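Local coordinates for protein Poly(A) ribonuclease pop2 (Schizosaccharomyces pombe, PDB 2P51) that removes poly(A) tails from mRNA 3'-exonucleolytically, releasing 5'-AMP, as the catalytic component of the CCR4-NOT complex, the major cytoplasmic deadenylase, at residues 33-38 and 145-150; 204-209 and 243-248; 212-217 and 254-259. All coordinates share one frame; numbering follows the deposited sequence.

Interaction 1: residues 33-38 and 145-150; sequences QEMNLI and ADFAEL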
ATOM      1  N   GLN A  33      -3.753 -12.984 -15.340  1.00 17.43           N
ATOM      2  CA  GLN A  33      -2.519 -13.776 -15.336  1.00 18.14           C
ATOM      3  C   GLN A  33      -1.642 -13.466 -14.131  1.00 16.41           C
ATOM      4  O   GLN A  33      -1.059 -14.297 -13.444  1.00 18.34           O
ATOM      5  CB  GLN A  33      -1.793 -13.473 -16.663  1.00 24.76           C
ATOM      6  CG  GLN A  33      -0.484 -14.125 -16.932  1.00 40.79           C
ATOM      7  CD  GLN A  33       0.138 -13.773 -18.282  1.00 51.54           C
ATOM      8  OE1 GLN A  33       0.677 -12.680 -18.511  1.00 61.75           O
ATOM      9  NE2 GLN A  33       0.050 -14.746 -19.191  1.00 73.77           N
ATOM     10  N   GLU A  34      -1.532 -12.143 -13.874  1.00 15.65           N
ATOM     11  CA  GLU A  34      -0.633 -11.763 -12.787  1.00 15.27           C
ATOM     12  C   GLU A  34      -1.248 -12.150 -11.448  1.00 14.08           C
ATOM     13  O   GLU A  34      -0.522 -12.596 -10.547  1.00 15.38           O
ATOM     14  CB  GLU A  34      -0.304 -10.262 -12.891  1.00 17.34           C
ATOM     15  CG  GLU A  34       0.524  -9.960 -14.149  1.00 16.90           C
ATOM     16  CD  GLU A  34       1.860 -10.693 -14.164  1.00 18.40           C
ATOM     17  OE1 GLU A  34       2.545 -10.889 -13.102  1.00 16.80           O
ATOM     18  OE2 GLU A  34       2.241 -11.105 -15.284  1.00 25.90           O
ATOM     19  N   MET A  35      -2.583 -11.962 -11.298  1.00 14.45           N
ATOM     20  CA  MET A  35      -3.189 -12.427 -10.036  1.00 15.27           C
ATOM     21  C   MET A  35      -3.019 -13.934  -9.894  1.00 14.95           C
ATOM     22  O   MET A  35      -2.798 -14.413  -8.771  1.00 15.53           O
ATOM     23  CB  MET A  35      -4.674 -12.034  -9.961  1.00 17.66           C
ATOM     24  CG  MET A  35      -4.877 -10.523  -9.793  1.00 19.05           C
ATOM     25  SD  MET A  35      -4.097  -9.883  -8.269  1.00 25.83           S
ATOM     26  CE  MET A  35      -4.884 -10.929  -7.105  1.00 23.62           C
ATOM     27  N   ASN A  36      -3.096 -14.665 -10.995  1.00 14.73           N
ATOM     28  CA  ASN A  36      -2.926 -16.127 -10.924  1.00 14.60           C
ATOM     29  C   ASN A  36      -1.508 -16.427 -10.434  1.00 13.67           C
ATOM     30  O   ASN A  36      -1.328 -17.336  -9.605  1.00 16.16           O
ATOM     31  CB  ASN A  36      -3.174 -16.847 -12.257  1.00 17.22           C
ATOM     32  CG  ASN A  36      -4.607 -16.917 -12.675  1.00 23.90           C
ATOM     33  OD1 ASN A  36      -4.955 -17.208 -13.858  1.00 29.38           O
ATOM     34  ND2 ASN A  36      -5.475 -16.678 -11.719  1.00 24.61           N
ATOM     35  N   LEU A  37      -0.530 -15.687 -10.933  1.00 13.58           N
ATOM     36  CA  LEU A  37       0.864 -15.924 -10.496  1.00 12.40           C
ATOM     37  C   LEU A  37       1.013 -15.642  -9.006  1.00 12.52           C
ATOM     38  O   LEU A  37       1.587 -16.437  -8.264  1.00 13.59           O
ATOM     39  CB  LEU A  37       1.816 -15.078 -11.314  1.00 13.01           C
ATOM     40  CG  LEU A  37       3.321 -15.248 -11.045  1.00 14.16           C
ATOM     41  CD1 LEU A  37       3.794 -16.694 -11.140  1.00 17.35           C
ATOM     42  CD2 LEU A  37       4.092 -14.360 -12.006  1.00 14.78           C
ATOM     43  N   ILE A  38       0.498 -14.480  -8.575  1.00 12.84           N
ATOM     44  CA  ILE A  38       0.492 -14.152  -7.139  1.00 12.61           C
ATOM     45  C   ILE A  38      -0.203 -15.237  -6.344  1.00 13.08           C
ATOM     46  O   ILE A  38       0.343 -15.658  -5.314  1.00 13.95           O
ATOM     47  CB  ILE A  38      -0.143 -12.782  -6.895  1.00 13.99           C
ATOM     48  CG1 ILE A  38       0.761 -11.679  -7.475  1.00 13.08           C
ATOM     49  CG2 ILE A  38      -0.439 -12.540  -5.399  1.00 17.07           C
ATOM     50  CD1 ILE A  38       0.089 -10.313  -7.574  1.00 14.78           C
ATOM     51  N   ALA A 145     -12.608  -2.336  -9.436  1.00 22.64           N
ATOM     52  CA  ALA A 145     -13.562  -3.370  -9.120  1.00 25.97           C
ATOM     53  C   ALA A 145     -13.128  -4.737  -9.608  1.00 25.21           C
ATOM     54  O   ALA A 145     -13.311  -5.763  -8.933  1.00 26.43           O
ATOM     55  CB  ALA A 145     -14.909  -2.955  -9.746  1.00 28.11           C
ATOM     56  N   ASP A 146     -12.550  -4.798 -10.805  1.00 23.34           N
ATOM     57  CA  ASP A 146     -12.024  -6.058 -11.356  1.00 21.35           C
ATOM     58  C   ASP A 146     -10.890  -6.574 -10.476  1.00 18.91           C
ATOM     59  O   ASP A 146     -10.779  -7.758 -10.164  1.00 21.32           O
ATOM     60  CB  ASP A 146     -11.563  -5.832 -12.784  1.00 23.65           C
ATOM     61  CG  ASP A 146     -12.683  -5.558 -13.771  1.00 26.94           C
ATOM     62  OD1 ASP A 146     -13.880  -5.836 -13.473  1.00 32.43           O
ATOM     63  OD2 ASP A 146     -12.345  -5.065 -14.878  1.00 25.55           O
ATOM     64  N   PHE A 147     -10.013  -5.664 -10.079  1.00 17.35           N
ATOM     65  CA  PHE A 147      -8.917  -6.039  -9.181  1.00 17.78           C
ATOM     66  C   PHE A 147      -9.445  -6.532  -7.877  1.00 18.39           C
ATOM     67  O   PHE A 147      -8.994  -7.523  -7.295  1.00 19.90           O
ATOM     68  CB  PHE A 147      -8.074  -4.774  -8.945  1.00 18.31           C
ATOM     69  CG  PHE A 147      -7.011  -4.937  -7.869  1.00 18.01           C
ATOM     70  CD1 PHE A 147      -5.845  -5.640  -8.106  1.00 17.47           C
ATOM     71  CD2 PHE A 147      -7.203  -4.354  -6.615  1.00 19.43           C
ATOM     72  CE1 PHE A 147      -4.911  -5.735  -7.094  1.00 18.13           C
ATOM     73  CE2 PHE A 147      -6.267  -4.473  -5.599  1.00 18.24           C
ATOM     74  CZ  PHE A 147      -5.090  -5.175  -5.822  1.00 17.13           C
ATOM     75  N   ALA A 148     -10.435  -5.821  -7.363  1.00 21.33           N
ATOM     76  CA  ALA A 148     -10.927  -6.179  -6.028  1.00 22.65           C
ATOM     77  C   ALA A 148     -11.552  -7.564  -5.989  1.00 19.86           C
ATOM     78  O   ALA A 148     -11.307  -8.331  -5.040  1.00 18.63           O
ATOM     79  CB  ALA A 148     -11.898  -5.070  -5.622  1.00 32.24           C
ATOM     80  N   GLU A 149     -12.358  -7.942  -6.987  1.00 22.39           N
ATOM     81  CA  GLU A 149     -12.886  -9.291  -7.035  1.00 20.29           C
ATOM     82  C   GLU A 149     -11.774 -10.335  -6.945  1.00 16.22           C
ATOM     83  O   GLU A 149     -11.890 -11.315  -6.202  1.00 19.80           O
ATOM     84  CB  GLU A 149     -13.587  -9.477  -8.375  1.00 27.65           C
ATOM     85  CG  GLU A 149     -15.043  -9.826  -8.231  1.00 38.57           C
ATOM     86  CD  GLU A 149     -15.714  -9.770  -9.585  1.00 46.12           C
ATOM     87  OE1 GLU A 149     -15.101 -10.339 -10.517  1.00 57.68           O
ATOM     88  OE2 GLU A 149     -16.803  -9.163  -9.632  1.00 66.42           O
ATOM     89  N   LEU A 150     -10.699 -10.129  -7.696  1.00 15.31           N
ATOM     90  CA  LEU A 150      -9.576 -11.072  -7.690  1.00 14.44           C
ATOM     91  C   LEU A 150      -8.839 -11.057  -6.362  1.00 14.37           C
ATOM     92  O   LEU A 150      -8.424 -12.097  -5.843  1.00 15.49           O
ATOM     93  CB  LEU A 150      -8.628 -10.765  -8.861  1.00 14.07           C
ATOM     94  CG  LEU A 150      -9.255 -11.037 -10.252  1.00 17.89           C
ATOM     95  CD1 LEU A 150      -8.283 -10.681 -11.370  1.00 19.27           C
ATOM     96  CD2 LEU A 150      -9.714 -12.477 -10.407  1.00 28.67           C
TER

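Interaction 2: residues 204-209 and 243-248; sequences YDIKYI and LLTARI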
ATOM      1  N   TYR A 204       1.290  -4.800  10.061  1.00 12.94           N
ATOM      2  CA  TYR A 204       2.218  -3.904  10.774  1.00 13.05           C
ATOM      3  C   TYR A 204       2.399  -2.621   9.959  1.00 12.78           C
ATOM      4  O   TYR A 204       2.494  -2.739   8.711  1.00 16.50           O
ATOM      5  CB  TYR A 204       3.594  -4.536  11.004  1.00 13.70           C
ATOM      6  CG  TYR A 204       3.568  -5.770  11.883  1.00 14.03           C
ATOM      7  CD1 TYR A 204       3.445  -5.660  13.266  1.00 16.64           C
ATOM      8  CD2 TYR A 204       3.676  -7.023  11.322  1.00 17.85           C
ATOM      9  CE1 TYR A 204       3.421  -6.779  14.076  1.00 20.27           C
ATOM     10  CE2 TYR A 204       3.654  -8.139  12.127  1.00 23.26           C
ATOM     11  CZ  TYR A 204       3.527  -8.022  13.491  1.00 23.49           C
ATOM     12  OH  TYR A 204       3.507  -9.179  14.268  1.00 28.89           O
ATOM     13  N   ASP A 205       2.434  -1.507  10.658  1.00 12.69           N
ATOM     14  CA  ASP A 205       2.723  -0.216  10.031  1.00 13.05           C
ATOM     15  C   ASP A 205       4.124   0.183  10.480  1.00 11.70           C
ATOM     16  O   ASP A 205       4.304   0.513  11.662  1.00 13.26           O
ATOM     17  CB  ASP A 205       1.663   0.817  10.410  1.00 13.56           C
ATOM     18  CG  ASP A 205       1.883   2.159   9.736  1.00 13.67           C
ATOM     19  OD1 ASP A 205       3.053   2.482   9.347  1.00 13.56           O
ATOM     20  OD2 ASP A 205       0.916   2.938   9.586  1.00 15.64           O
ATOM     21  N   ILE A 206       5.084   0.162   9.570  1.00 11.84           N
ATOM     22  CA  ILE A 206       6.484   0.462   9.933  1.00 13.05           C
ATOM     23  C   ILE A 206       6.610   1.884  10.490  1.00 11.83           C
ATOM     24  O   ILE A 206       7.510   2.111  11.295  1.00 15.84           O
ATOM     25  CB  ILE A 206       7.397   0.279   8.705  1.00 14.15           C
ATOM     26  CG1 ILE A 206       7.468  -1.185   8.265  1.00 15.26           C
ATOM     27  CG2 ILE A 206       8.805   0.850   8.909  1.00 17.59           C
ATOM     28  CD1 ILE A 206       8.179  -1.344   6.914  1.00 18.78           C
ATOM     29  N   LYS A 207       5.757   2.819  10.043  1.00 13.03           N
ATOM     30  CA  LYS A 207       5.829   4.170  10.607  1.00 13.19           C
ATOM     31  C   LYS A 207       5.409   4.183  12.072  1.00 13.69           C
ATOM     32  O   LYS A 207       5.991   4.888  12.922  1.00 14.79           O
ATOM     33  CB  LYS A 207       4.911   5.147   9.860  1.00 15.29           C
ATOM     34  CG  LYS A 207       4.996   6.594  10.387  1.00 17.94           C
ATOM     35  CD  LYS A 207       6.199   7.359   9.911  1.00 19.89           C
ATOM     36  CE  LYS A 207       6.202   8.764  10.556  1.00 16.36           C
ATOM     37  NZ  LYS A 207       7.544   9.379  10.324  1.00 16.75           N
ATOM     38  N   TYR A 208       4.364   3.411  12.374  1.00 12.67           N
ATOM     39  CA  TYR A 208       3.989   3.287  13.767  1.00 13.53           C
ATOM     40  C   TYR A 208       5.153   2.689  14.568  1.00 13.53           C
ATOM     41  O   TYR A 208       5.515   3.135  15.648  1.00 15.31           O
ATOM     42  CB  TYR A 208       2.736   2.391  13.914  1.00 15.21           C
ATOM     43  CG  TYR A 208       2.420   2.085  15.371  1.00 15.36           C
ATOM     44  CD1 TYR A 208       1.716   3.032  16.128  1.00 17.94           C
ATOM     45  CD2 TYR A 208       2.804   0.885  16.005  1.00 16.46           C
ATOM     46  CE1 TYR A 208       1.427   2.761  17.452  1.00 17.87           C
ATOM     47  CE2 TYR A 208       2.513   0.631  17.334  1.00 18.39           C
ATOM     48  CZ  TYR A 208       1.817   1.585  18.051  1.00 19.12           C
ATOM     49  OH  TYR A 208       1.503   1.375  19.368  1.00 26.21           O
ATOM     50  N   ILE A 209       5.747   1.607  14.048  1.00 13.26           N
ATOM     51  CA  ILE A 209       6.843   0.953  14.765  1.00 13.82           C
ATOM     52  C   ILE A 209       8.022   1.915  14.932  1.00 13.18           C
ATOM     53  O   ILE A 209       8.526   2.079  16.067  1.00 15.01           O
ATOM     54  CB  ILE A 209       7.276  -0.335  14.037  1.00 14.20           C
ATOM     55  CG1 ILE A 209       6.162  -1.357  13.914  1.00 13.39           C
ATOM     56  CG2 ILE A 209       8.506  -0.905  14.767  1.00 15.10           C
ATOM     57  CD1 ILE A 209       6.484  -2.588  13.076  1.00 15.85           C
ATOM     58  N   LEU A 243       8.320  -2.569  -2.351  1.00 12.24           N
ATOM     59  CA  LEU A 243       9.474  -3.463  -2.172  1.00 12.69           C
ATOM     60  C   LEU A 243      10.421  -2.895  -1.136  1.00 12.58           C
ATOM     61  O   LEU A 243      11.016  -3.594  -0.308  1.00 14.74           O
ATOM     62  CB  LEU A 243      10.184  -3.589  -3.528  1.00 14.85           C
ATOM     63  CG  LEU A 243      11.542  -4.309  -3.537  1.00 15.82           C
ATOM     64  CD1 LEU A 243      11.407  -5.723  -3.027  1.00 15.92           C
ATOM     65  CD2 LEU A 243      12.134  -4.324  -4.943  1.00 16.75           C
ATOM     66  N   LEU A 244      10.664  -1.563  -1.150  1.00 12.24           N
ATOM     67  CA  LEU A 244      11.534  -0.987  -0.125  1.00 12.29           C
ATOM     68  C   LEU A 244      10.956  -1.168   1.276  1.00 12.47           C
ATOM     69  O   LEU A 244      11.723  -1.386   2.231  1.00 13.31           O
ATOM     70  CB  LEU A 244      11.713   0.526  -0.397  1.00 14.75           C
ATOM     71  CG  LEU A 244      12.883   1.195   0.311  1.00 15.89           C
ATOM     72  CD1 LEU A 244      14.200   0.511  -0.034  1.00 19.88           C
ATOM     73  CD2 LEU A 244      12.942   2.677  -0.075  1.00 17.79           C
ATOM     74  N   THR A 245       9.615  -1.037   1.339  1.00 12.77           N
ATOM     75  CA  THR A 245       8.900  -1.262   2.581  1.00 12.34           C
ATOM     76  C   THR A 245       9.207  -2.666   3.097  1.00 12.19           C
ATOM     77  O   THR A 245       9.534  -2.844   4.296  1.00 13.57           O
ATOM     78  CB  THR A 245       7.387  -1.097   2.365  1.00 12.98           C
ATOM     79  OG1 THR A 245       7.159   0.296   1.990  1.00 13.57           O
ATOM     80  CG2 THR A 245       6.578  -1.321   3.637  1.00 14.47           C
ATOM     81  N   ALA A 246       9.115  -3.659   2.232  1.00 12.58           N
ATOM     82  CA  ALA A 246       9.429  -5.042   2.684  1.00 12.27           C
ATOM     83  C   ALA A 246      10.845  -5.128   3.224  1.00 13.42           C
ATOM     84  O   ALA A 246      11.137  -5.703   4.297  1.00 13.89           O
ATOM     85  CB  ALA A 246       9.279  -6.008   1.524  1.00 13.74           C
ATOM     86  N   ARG A 247      11.790  -4.569   2.454  1.00 13.88           N
ATOM     87  CA  ARG A 247      13.189  -4.722   2.874  1.00 13.58           C
ATOM     88  C   ARG A 247      13.449  -3.991   4.183  1.00 13.31           C
ATOM     89  O   ARG A 247      14.179  -4.531   5.046  1.00 16.11           O
ATOM     90  CB  ARG A 247      14.142  -4.225   1.761  1.00 16.14           C
ATOM     91  CG  ARG A 247      13.895  -5.035   0.498  1.00 22.92           C
ATOM     92  CD  ARG A 247      14.792  -4.614  -0.630  1.00 30.06           C
ATOM     93  NE  ARG A 247      14.899  -5.808  -1.494  1.00 40.81           N
ATOM     94  CZ  ARG A 247      15.652  -5.773  -2.592  1.00 46.09           C
ATOM     95  NH1 ARG A 247      16.277  -4.624  -2.859  1.00 56.54           N
ATOM     96  NH2 ARG A 247      15.687  -6.891  -3.300  1.00 46.93           N
ATOM     97  N   ILE A 248      12.900  -2.804   4.389  1.00 14.89           N
ATOM     98  CA  ILE A 248      13.067  -2.119   5.683  1.00 13.91           C
ATOM     99  C   ILE A 248      12.445  -2.933   6.828  1.00 13.20           C
ATOM    100  O   ILE A 248      13.013  -3.011   7.940  1.00 15.69           O
ATOM    101  CB  ILE A 248      12.510  -0.693   5.593  1.00 16.88           C
ATOM    102  CG1 ILE A 248      13.364   0.250   4.716  1.00 19.74           C
ATOM    103  CG2 ILE A 248      12.340  -0.088   6.984  1.00 18.33           C
ATOM    104  CD1 ILE A 248      12.472   1.436   4.316  1.00 23.44           C
TER

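Interaction 3: residues 212-217 and 254-259; sequences SVLNNS and SRYFDG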
ATOM      1  N   SER A 212       6.317   5.867  16.479  1.00 16.01           N
ATOM      2  CA  SER A 212       5.552   5.843  17.732  1.00 18.08           C
ATOM      3  C   SER A 212       6.198   4.989  18.822  1.00 17.94           C
ATOM      4  O   SER A 212       6.113   5.341  20.008  1.00 23.68           O
ATOM      5  CB  SER A 212       4.112   5.366  17.470  1.00 17.30           C
ATOM      6  OG  SER A 212       3.490   6.273  16.558  1.00 19.52           O
ATOM      7  N   VAL A 213       6.849   3.870  18.428  1.00 15.73           N
ATOM      8  CA  VAL A 213       7.482   3.058  19.434  1.00 16.98           C
ATOM      9  C   VAL A 213       8.957   3.338  19.540  1.00 16.55           C
ATOM     10  O   VAL A 213       9.496   3.536  20.647  1.00 22.18           O
ATOM     11  CB  VAL A 213       7.242   1.582  19.111  1.00 16.70           C
ATOM     12  CG1 VAL A 213       7.930   0.743  20.213  1.00 22.93           C
ATOM     13  CG2 VAL A 213       5.759   1.304  19.007  1.00 20.43           C
ATOM     14  N   LEU A 214       9.678   3.365  18.421  1.00 15.17           N
ATOM     15  CA  LEU A 214      11.147   3.469  18.496  1.00 15.97           C
ATOM     16  C   LEU A 214      11.657   4.915  18.437  1.00 17.41           C
ATOM     17  O   LEU A 214      12.878   5.121  18.505  1.00 17.21           O
ATOM     18  CB  LEU A 214      11.774   2.629  17.380  1.00 15.29           C
ATOM     19  CG  LEU A 214      11.343   1.145  17.370  1.00 15.66           C
ATOM     20  CD1 LEU A 214      12.025   0.394  16.247  1.00 17.52           C
ATOM     21  CD2 LEU A 214      11.662   0.467  18.710  1.00 18.87           C
ATOM     22  N   ASN A 215      10.779   5.914  18.337  1.00 16.19           N
ATOM     23  CA  ASN A 215      11.154   7.332  18.367  1.00 17.36           C
ATOM     24  C   ASN A 215      12.118   7.717  17.257  1.00 16.76           C
ATOM     25  O   ASN A 215      12.957   8.631  17.383  1.00 20.01           O
ATOM     26  CB  ASN A 215      11.674   7.685  19.766  1.00 21.80           C
ATOM     27  CG  ASN A 215      11.568   9.175  20.003  1.00 28.16           C
ATOM     28  OD1 ASN A 215      12.397   9.794  20.694  1.00 43.39           O
ATOM     29  ND2 ASN A 215      10.536   9.803  19.439  1.00 30.49           N
ATOM     30  N   ASN A 216      11.961   7.067  16.094  1.00 16.36           N
ATOM     31  CA  ASN A 216      12.683   7.408  14.865  1.00 16.39           C
ATOM     32  C   ASN A 216      11.648   7.991  13.886  1.00 18.18           C
ATOM     33  O   ASN A 216      10.739   7.243  13.493  1.00 17.97           O
ATOM     34  CB  ASN A 216      13.406   6.149  14.356  1.00 17.25           C
ATOM     35  CG  ASN A 216      14.210   6.404  13.083  1.00 17.75           C
ATOM     36  OD1 ASN A 216      13.854   7.266  12.276  1.00 20.30           O
ATOM     37  ND2 ASN A 216      15.312   5.696  12.839  1.00 18.80           N
ATOM     38  N   SER A 217      11.783   9.290  13.539  1.00 17.28           N
ATOM     39  CA  SER A 217      10.778   9.984  12.755  1.00 17.14           C
ATOM     40  C   SER A 217      11.077   9.971  11.258  1.00 16.96           C
ATOM     41  O   SER A 217      10.365  10.637  10.485  1.00 17.92           O
ATOM     42  CB  SER A 217      10.666  11.451  13.187  1.00 17.48           C
ATOM     43  OG  SER A 217      10.164  11.495  14.520  1.00 20.00           O
ATOM     44  N   SER A 254      15.118  -7.558  12.293  1.00 14.42           N
ATOM     45  CA  SER A 254      16.406  -8.125  12.719  1.00 14.44           C
ATOM     46  C   SER A 254      17.159  -7.257  13.705  1.00 16.22           C
ATOM     47  O   SER A 254      17.684  -7.757  14.706  1.00 17.05           O
ATOM     48  CB  SER A 254      17.258  -8.307  11.450  1.00 17.82           C
ATOM     49  OG  SER A 254      18.521  -8.817  11.818  1.00 24.79           O
ATOM     50  N   ARG A 255      17.236  -5.947  13.422  1.00 14.46           N
ATOM     51  CA  ARG A 255      18.064  -5.084  14.260  1.00 15.05           C
ATOM     52  C   ARG A 255      17.402  -4.770  15.607  1.00 14.09           C
ATOM     53  O   ARG A 255      18.191  -4.717  16.553  1.00 15.66           O
ATOM     54  CB  ARG A 255      18.360  -3.763  13.571  1.00 15.22           C
ATOM     55  CG  ARG A 255      19.261  -3.893  12.340  1.00 16.40           C
ATOM     56  CD  ARG A 255      19.950  -2.567  12.058  1.00 19.41           C
ATOM     57  NE  ARG A 255      20.601  -2.543  10.758  1.00 18.97           N
ATOM     58  CZ  ARG A 255      21.507  -1.644  10.379  1.00 18.20           C
ATOM     59  NH1 ARG A 255      21.867  -0.691  11.243  1.00 22.14           N
ATOM     60  NH2 ARG A 255      22.013  -1.739   9.159  1.00 23.75           N
ATOM     61  N   TYR A 256      16.104  -4.538  15.699  1.00 14.75           N
ATOM     62  CA  TYR A 256      15.537  -4.003  16.944  1.00 15.07           C
ATOM     63  C   TYR A 256      14.641  -4.999  17.641  1.00 14.88           C
ATOM     64  O   TYR A 256      14.241  -4.715  18.786  1.00 16.05           O
ATOM     65  CB  TYR A 256      14.799  -2.649  16.699  1.00 15.93           C
ATOM     66  CG  TYR A 256      15.712  -1.770  15.849  1.00 15.61           C
ATOM     67  CD1 TYR A 256      17.009  -1.484  16.265  1.00 15.30           C
ATOM     68  CD2 TYR A 256      15.261  -1.257  14.652  1.00 16.51           C
ATOM     69  CE1 TYR A 256      17.896  -0.697  15.555  1.00 15.82           C
ATOM     70  CE2 TYR A 256      16.138  -0.481  13.908  1.00 17.86           C
ATOM     71  CZ  TYR A 256      17.428  -0.190  14.337  1.00 18.38           C
ATOM     72  OH  TYR A 256      18.239   0.570  13.518  1.00 19.43           O
ATOM     73  N   PHE A 257      14.354  -6.138  16.992  1.00 14.52           N
ATOM     74  CA  PHE A 257      13.477  -7.121  17.601  1.00 14.40           C
ATOM     75  C   PHE A 257      14.104  -8.505  17.607  1.00 15.94           C
ATOM     76  O   PHE A 257      13.410  -9.474  17.887  1.00 15.87           O
ATOM     77  CB  PHE A 257      12.115  -7.161  16.915  1.00 15.24           C
ATOM     78  CG  PHE A 257      11.395  -5.815  17.032  1.00 15.19           C
ATOM     79  CD1 PHE A 257      10.557  -5.612  18.122  1.00 15.67           C
ATOM     80  CD2 PHE A 257      11.576  -4.811  16.090  1.00 15.50           C
ATOM     81  CE1 PHE A 257       9.877  -4.401  18.266  1.00 15.59           C
ATOM     82  CE2 PHE A 257      10.910  -3.621  16.198  1.00 15.97           C
ATOM     83  CZ  PHE A 257      10.079  -3.438  17.286  1.00 16.08           C
ATOM     84  N   ASP A 258      15.395  -8.586  17.319  1.00 14.23           N
ATOM     85  CA  ASP A 258      16.132  -9.864  17.347  1.00 14.51           C
ATOM     86  C   ASP A 258      15.376 -10.976  16.590  1.00 14.49           C
ATOM     87  O   ASP A 258      15.334 -12.142  16.970  1.00 18.22           O
ATOM     88  CB  ASP A 258      16.436 -10.273  18.774  1.00 15.36           C
ATOM     89  CG  ASP A 258      17.529 -11.322  18.868  1.00 15.88           C
ATOM     90  OD1 ASP A 258      18.425 -11.397  17.985  1.00 18.49           O
ATOM     91  OD2 ASP A 258      17.534 -12.113  19.850  1.00 15.36           O
ATOM     92  N   GLY A 259      14.767 -10.578  15.463  1.00 15.94           N
ATOM     93  CA  GLY A 259      14.144 -11.587  14.620  1.00 19.16           C
ATOM     94  C   GLY A 259      12.670 -11.832  14.845  1.00 18.31           C
ATOM     95  O   GLY A 259      12.101 -12.560  14.011  1.00 25.08           O
TER

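Interaction 1: residues 33-38 and 145-150
A helix-helix contact of the DEDD nuclease fold, which belongs to the RNase H clan, is made where Met35 of helix 31-41 meets Leu150 and Phe147 of helix 144-152. Met35 and Leu150 cross obliquely: Met35 CG lies 3.8 Å from Leu150 CD1 and 3.9 Å from Leu150 CB. Bends at chi2 and chi3 fold the thioether back, so that its methyl and its sulfur meet different parts of helix 144-152. The methyl reaches the backbone of Leu150, with Met35 CE 3.9 Å from Leu150 O, while the sulfur approaches Phe147. Met35 SD stands 4.4 Å from Phe147 CE1 and 5.4 Å from the ring centroid, 59° off the ring normal, an oblique Met-aromatic contact. Phe147 brings its ring nearer by setting CG anti to the backbone N (chi1 171°), although its CB does not itself point at helix 31-41. The same ring meets Phe108 of strand 105-109 and packs edge-to-face with Phe110; Met35 also touches Phe108, so the methionine and the ring share a partner on that strand. Leu150 also touches Leu31 and Gln32, at the start of helix 31-41. No hydrogen bond joins the two segments. A flexible, polarisable methionine suits a join whose partners are a branched leucine and an aromatic ring, since it can bend to fit both. The cohesion here is consequently dispersion and the exclusion of water from apolar surface, supplemented by a modest sulfur-aromatic attraction.

Interaction 2: residues 204-209 and 243-248
Asp205 OD1, one residue ahead of the Ile206 side chain that meets Thr245 and Ile248, is gripped by three backbone N-H groups. Lys207 N gives the shorter bond within the segment, 2.8 Å to Asp205 OD1 but markedly bent, with an N-H...O angle of 133°; it meets the oxygen on its anti side, 27° out of the carboxylate plane. Tyr208 N adds a weak bond of 3.4 Å to Asp205 OD1. His168 N is the third donor to this oxygen, while Ser169 OG and Tyr270 N hold Asp205 OD2, so the buried carboxylate is well provided with hydrogen bonds. Aspartate suits this N-cap: its short side chain, with CG anti to the backbone N (chi1 -177°), folds over the first N-H groups of helix 206-213, whose dipole would probably help to stabilise the charge.

The cap thus marks the turn from edge strand 203-205 of the central sheet into that helix, and Ile206, in its first turn, packs against helix 238-257 of the DEDD nuclease fold. Its two branches take separate partners. Ile206 CD1 reaches in to 3.3 Å from Thr245 O, a close carbon-to-carbonyl approach, and lies 3.6 Å from Thr245 CG2. The other branch touches the second isoleucine, Ile206 CG2 being 4.1 Å from Ile248 CG2. Thr245 can offer its methyl because its hydroxyl is engaged within its own helix, with OG1 bonded to the backbone O of Asp241, itself a ligand of one bound magnesium ion. Leu220 of helix 220-226 touches both Thr245 and Ile248.

Interaction 3: residues 212-217 and 254-259
The rings of Tyr256 and Phe257 are both approached by one methyl of Leu214, and Arg255 CB lies 3.6 Å above the plane of the Tyr256 ring, over its centre. Leu214 CD1 comes to each ring obliquely: it is 4.0 Å from Tyr256 CD2 and 4.2 Å from Phe257 CE2. It also rests 4.1 Å from Tyr256 CB. A leucine serves well here, because its branched end carries one methyl out far enough to touch two consecutive aromatic residues. Phe257 holds CG anti to its carbonyl carbon (chi1 -62°), which swings the ring atom CE2 nearer to Leu214 than the direction of its CB alone would suggest.

The contact joins the C-terminal end regions of helices 206-213 and 238-257, and the backbone leaves both in a similar way. Asn215 and Asp258 are the first residues to depart from helical angles, each with positive phi (59° and 48°), a conformation that asparagine tolerates better than most residues and aspartate to a lesser degree. The following residues are tied back by backbone hydrogen bonds, Asn216 to Met210 and Gly259 to Arg253. Gly259 also has positive phi, and there a CB would jam against Asp258 O, which by itself calls for glycine. Ile209 touches both Leu214 and Phe257. Arg255, exposed one residue before Tyr256, forms a salt bridge from NE to Glu251 OE2, one turn back on the helix.

In the fold
Interaction 1 closes before the others open along the chain and lies across the chain's centre from them, its centre about 24 Å from that of interaction 2 and about 34 Å from that of interaction 3. It joins helices 31-41 and 144-152, near strand 105-109. Interactions 2 and 3 share helices 206-213 and 238-257, their segments alternate in sequence, and their centres are about 11 Å apart; they are linked by a probable hydrogen bond, Ile209 O to Leu214 N. The pair of helices is thus tied at two levels: interaction 2 next to strand 203-205 and the metal site, where helix 238-257 also carries the metal ligand Asp241, and interaction 3 at the far, surface end.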